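Local coordinates for glycoside hydrolase family 16 protein (Akkermansia muciniphila, PDB 6T2N) that probably acts as an endo-beta-galactosidase of family GH16, cleaving mucin O-glycans within their chains to start mucin breakdown in the gut, at residues W172-P175 with V176-E179; T87-P90 with K91-R94. One frame throughout, in Å; residues are numbered along the deposited sequence.

Both interactions are tight local turns next to beta strands, and interaction 2 precedes interaction 1 along the chain. Their centres are about 28 Å apart, on opposite sides of the chain's centre, and their nearest atoms are about 19 Å apart. Interaction 1 leads into strand 179-181, where E179 begins a sequence matching the GH16 catalytic signature, so it probably borders the active site. Interaction 2 instead joins strand 85-86 of one sheet to strand 93-96 of the other. The side chain of R94 there is about 13 Å from the bound calcium ion, whose site includes E59, G98 and D297; the metal takes no part in either contact.

Interaction 1. Residues W172-P175 with V176-E179; sequences WGWP and VNGE
Residues P175 to G178 form a type I beta turn, closed by a hydrogen bond from G178 N to P175 O (3.2 Å). The peptide bond before P175 is cis, and ahead of it G173 O takes two weak bonds, from V176 N and N177 N. V176 packs against W172. With CG1 anti to the backbone N (chi1 179°), this methyl reaches over one face of the indole in a CH-pi contact, 3.6 Å from the centroid of the five-membered ring of W172, while Y255 meets the W172 ring edge-to-face. The ring of W174 has P175 CB over its centre on one face. W174 NE1 donates to E179 OE1 at 2.8 Å in a fairly straight bond (155°). It uses the anti lone pair of E179 OE1, and the oxygen sits slightly out of the indole plane. E179 opens strand 179-181 and the sequence EIDMLE, which matches the ExDxxE signature of GH16 enzymes. The first glutamate of that signature is the family nucleophile, consistent with W174 acting as a second-shell residue that positions the E179 carboxylate; D181, two residues on, lies close to E179 OE2. The buried side chain of N177 lies against the 172-174 backbone. Its CB lies 3.4 Å from W172 O, and its carbonyl oxygen reaches W174 obliquely, with N177 OD1 3.1 Å from W174 CA. The indole and amide planes are 56° apart. N177 ND2 is bonded to G168 O at the end of strand 160-168, which fixes the rotation of the amide, and a backbone bond between G178 and G168 ties the turn to the same residue.

Interaction 2. Residues T87-P90 with K91-R94; sequences TGRP and KNMR
T87 and N92 meet through their side-chain oxygens: T87 OG1 stands between its own backbone N and carbonyl carbon, and N92 CG lies beside the backbone N (chi1 -54°), which swings the amide to the threonine side, where OD1 meets T87 OG1. R89 bends at chi3 (-43°) to bring its guanidinium to the same spot. N92 OD1 accepts two bonds, from T87 OG1 (2.5 Å, in the carbonyl plane on a lone pair) and from R89 NH2 (2.6 Å), the latter tilted from both the amide and guanidinium planes. R89 NE donates almost straight (164°) to T87 OG1 at 3.0 Å, so the threonine hydroxyl links arginine to asparagine and helps to hold the guanidinium, which also makes a cation-pi contact with F109. K91 runs alongside R89, its CD 3.4 Å from R89 NH1; both cations form salt bridges with E107, which probably offsets their like charge. Further along, R94 NH1 reaches P90 O (2.8 Å), nearly along the C=O axis, and K91 O (2.9 Å), while R94 NH2 pairs with E103. N92 N bonds to R89 O (3.1 Å), closing a beta turn around P90 and K91. This beta turn carries the chain from strand 85-86 to strand 93-96, a crossing between the two sheets of the beta-jelly-roll sandwich of family GH16.

Interaction 1. Residues W172-P175 with V176-E179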
loop_
_atom_site.group_PDB
_atom_site.type_symbol
_atom_site.label_atom_id
_atom_site.label_comp_id
_atom_site.label_asym_id
_atom_site.label_seq_id
_atom_site.Cartn_x
_atom_site.Cartn_y
_atom_site.Cartn_z
ATOM N N TRP A 172 2.455 14.507 11.376
ATOM C CA TRP A 172 3.785 13.842 11.378
ATOM C C TRP A 172 4.197 13.559 9.949
ATOM O O TRP A 172 3.287 13.399 9.145
ATOM C CB TRP A 172 3.785 12.557 12.214
ATOM C CG TRP A 172 3.650 12.896 13.656
ATOM C CD1 TRP A 172 4.422 13.775 14.350
ATOM C CD2 TRP A 172 2.618 12.448 14.544
ATOM N NE1 TRP A 172 3.931 13.907 15.615
ATOM C CE2 TRP A 172 2.839 13.091 15.772
ATOM C CE3 TRP A 172 1.548 11.555 14.422
ATOM C CZ2 TRP A 172 2.046 12.841 16.886
ATOM C CZ3 TRP A 172 0.742 11.326 15.502
ATOM C CH2 TRP A 172 0.991 11.974 16.717
ATOM N N GLY A 173 5.508 13.494 9.702
ATOM C CA GLY A 173 6.130 13.029 8.452
ATOM C C GLY A 173 6.751 11.674 8.694
ATOM O O GLY A 173 6.844 11.301 9.897
ATOM N N TRP A 174 7.160 10.964 7.628
ATOM C CA TRP A 174 7.529 9.531 7.728
ATOM C C TRP A 174 8.758 9.352 8.609
ATOM O O TRP A 174 9.696 10.118 8.497
ATOM C CB TRP A 174 7.779 8.992 6.352
ATOM C CG TRP A 174 7.820 7.499 6.291
ATOM C CD1 TRP A 174 6.793 6.634 5.998
ATOM C CD2 TRP A 174 8.984 6.686 6.503
ATOM N NE1 TRP A 174 7.248 5.333 6.036
ATOM C CE2 TRP A 174 8.584 5.344 6.343
ATOM C CE3 TRP A 174 10.311 6.974 6.814
ATOM C CZ2 TRP A 174 9.472 4.296 6.496
ATOM C CZ3 TRP A 174 11.208 5.938 6.925
ATOM C CH2 TRP A 174 10.785 4.615 6.758
ATOM N N PRO A 175 8.870 8.332 9.488
ATOM C CA PRO A 175 7.879 7.264 9.680
ATOM C C PRO A 175 6.871 7.474 10.821
ATOM O O PRO A 175 6.113 6.542 11.155
ATOM C CB PRO A 175 8.730 6.061 10.119
ATOM C CG PRO A 175 10.090 6.633 10.499
ATOM C CD PRO A 175 10.070 8.134 10.300
ATOM N N VAL A 176 6.897 8.677 11.401
ATOM C CA VAL A 176 6.173 8.986 12.645
ATOM C C VAL A 176 4.698 9.034 12.284
ATOM O O VAL A 176 3.906 8.751 13.150
ATOM C CB VAL A 176 6.718 10.279 13.271
ATOM C CG1 VAL A 176 6.004 10.662 14.553
ATOM C CG2 VAL A 176 8.211 10.195 13.539
ATOM N N ASN A 177 4.348 9.329 11.043
ATOM C CA ASN A 177 2.927 9.441 10.629
ATOM C C ASN A 177 2.233 8.056 10.889
ATOM O O ASN A 177 1.005 7.985 10.965
ATOM C CB ASN A 177 2.802 10.032 9.196
ATOM C CG ASN A 177 3.382 9.200 8.075
ATOM O OD1 ASN A 177 4.560 8.835 8.096
ATOM N ND2 ASN A 177 2.575 8.950 7.065
ATOM N N GLY A 178 2.992 6.984 10.620
ATOM C CA GLY A 178 2.473 5.597 10.449
ATOM C C GLY A 178 2.420 5.034 9.005
ATOM O O GLY A 178 2.197 5.768 8.029
ATOM N N GLU A 179 2.584 3.722 8.914
ATOM C CA GLU A 179 2.565 2.941 7.675
ATOM C C GLU A 179 2.099 1.520 7.986
ATOM O O GLU A 179 2.740 0.828 8.792
ATOM C CB GLU A 179 3.944 2.909 7.023
ATOM C CG GLU A 179 3.842 2.574 5.516
ATOM C CD GLU A 179 5.146 2.181 4.827
ATOM O OE1 GLU A 179 6.148 2.965 4.908
ATOM O OE2 GLU A 179 5.182 1.060 4.304
#

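Interaction 2. Residues T87-P90 with K91-R94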
loop_
_atom_site.group_PDB
_atom_site.type_symbol
_atom_site.label_atom_id
_atom_site.label_comp_id
_atom_site.label_asym_id
_atom_site.label_seq_id
_atom_site.Cartn_x
_atom_site.Cartn_y
_atom_site.Cartn_z
ATOM N N THR A 87 3.791 5.876 -14.183
ATOM C CA THR A 87 3.028 6.671 -15.202
ATOM C C THR A 87 1.540 6.342 -15.214
ATOM O O THR A 87 1.194 5.222 -14.885
ATOM C CB THR A 87 3.519 6.505 -16.645
ATOM O OG1 THR A 87 2.782 5.390 -17.160
ATOM C CG2 THR A 87 5.024 6.351 -16.774
ATOM N N GLY A 88 0.728 7.301 -15.654
ATOM C CA GLY A 88 -0.741 7.201 -15.588
ATOM C C GLY A 88 -1.290 6.605 -16.863
ATOM O O GLY A 88 -2.524 6.451 -16.925
ATOM N N ARG A 89 -0.362 6.335 -17.808
ATOM C CA ARG A 89 -0.499 5.755 -19.171
ATOM C C ARG A 89 -1.127 4.380 -19.090
ATOM O O ARG A 89 -0.772 3.596 -18.240
ATOM C CB ARG A 89 0.885 5.536 -19.794
ATOM C CG ARG A 89 1.676 6.802 -20.118
ATOM C CD ARG A 89 3.046 6.496 -20.676
ATOM N NE ARG A 89 3.709 5.417 -19.964
ATOM C CZ ARG A 89 4.479 4.460 -20.495
ATOM N NH1 ARG A 89 4.709 4.394 -21.794
ATOM N NH2 ARG A 89 5.026 3.546 -19.705
ATOM N N PRO A 90 -2.061 3.971 -19.962
ATOM C CA PRO A 90 -2.758 2.701 -19.675
ATOM C C PRO A 90 -1.645 1.545 -19.743
ATOM O O PRO A 90 -1.904 0.313 -19.745
ATOM C CB PRO A 90 -3.732 2.686 -20.889
ATOM C CG PRO A 90 -3.927 4.162 -21.214
ATOM C CD PRO A 90 -2.529 4.708 -21.150
ATOM N N LYS A 91 -0.573 1.774 -20.298
ATOM C CA LYS A 91 0.568 0.819 -20.624
ATOM C C LYS A 91 0.877 0.164 -19.303
ATOM O O LYS A 91 0.984 -1.097 -19.327
ATOM C CB LYS A 91 1.785 1.462 -21.330
ATOM C CG LYS A 91 2.967 0.519 -21.606
ATOM C CD LYS A 91 4.143 1.095 -22.412
ATOM C CE LYS A 91 5.082 -0.000 -22.889
ATOM N NZ LYS A 91 6.468 0.492 -23.079
ATOM N N ASN A 92 0.908 1.034 -18.275
ATOM C CA ASN A 92 1.174 0.752 -16.824
ATOM C C ASN A 92 -0.115 0.612 -15.976
ATOM O O ASN A 92 -0.053 -0.095 -14.957
ATOM C CB ASN A 92 2.096 1.830 -16.262
ATOM C CG ASN A 92 3.382 1.994 -17.074
ATOM O OD1 ASN A 92 3.690 3.087 -17.542
ATOM N ND2 ASN A 92 4.166 0.924 -17.213
ATOM N N MET A 93 -1.270 1.171 -16.390
ATOM C CA MET A 93 -2.505 1.336 -15.565
ATOM C C MET A 93 -3.787 1.173 -16.381
ATOM O O MET A 93 -4.069 2.046 -17.227
ATOM C CB MET A 93 -2.541 2.764 -15.027
ATOM C CG MET A 93 -2.712 2.849 -13.536
ATOM S SD MET A 93 -2.188 4.477 -12.951
ATOM C CE MET A 93 -3.650 5.390 -13.443
ATOM N N ARG A 94 -4.612 0.166 -16.111
ATOM C CA ARG A 94 -5.865 -0.031 -16.901
ATOM C C ARG A 94 -6.692 -1.172 -16.304
ATOM O O ARG A 94 -6.102 -1.995 -15.554
ATOM C CB ARG A 94 -5.509 -0.424 -18.332
ATOM C CG ARG A 94 -4.466 -1.574 -18.314
ATOM C CD ARG A 94 -4.336 -2.105 -19.861
ATOM N NE ARG A 94 -3.552 -3.317 -20.033
ATOM C CZ ARG A 94 -2.273 -3.457 -19.821
ATOM N NH1 ARG A 94 -1.554 -2.420 -19.667
ATOM N NH2 ARG A 94 -1.678 -4.592 -20.046
#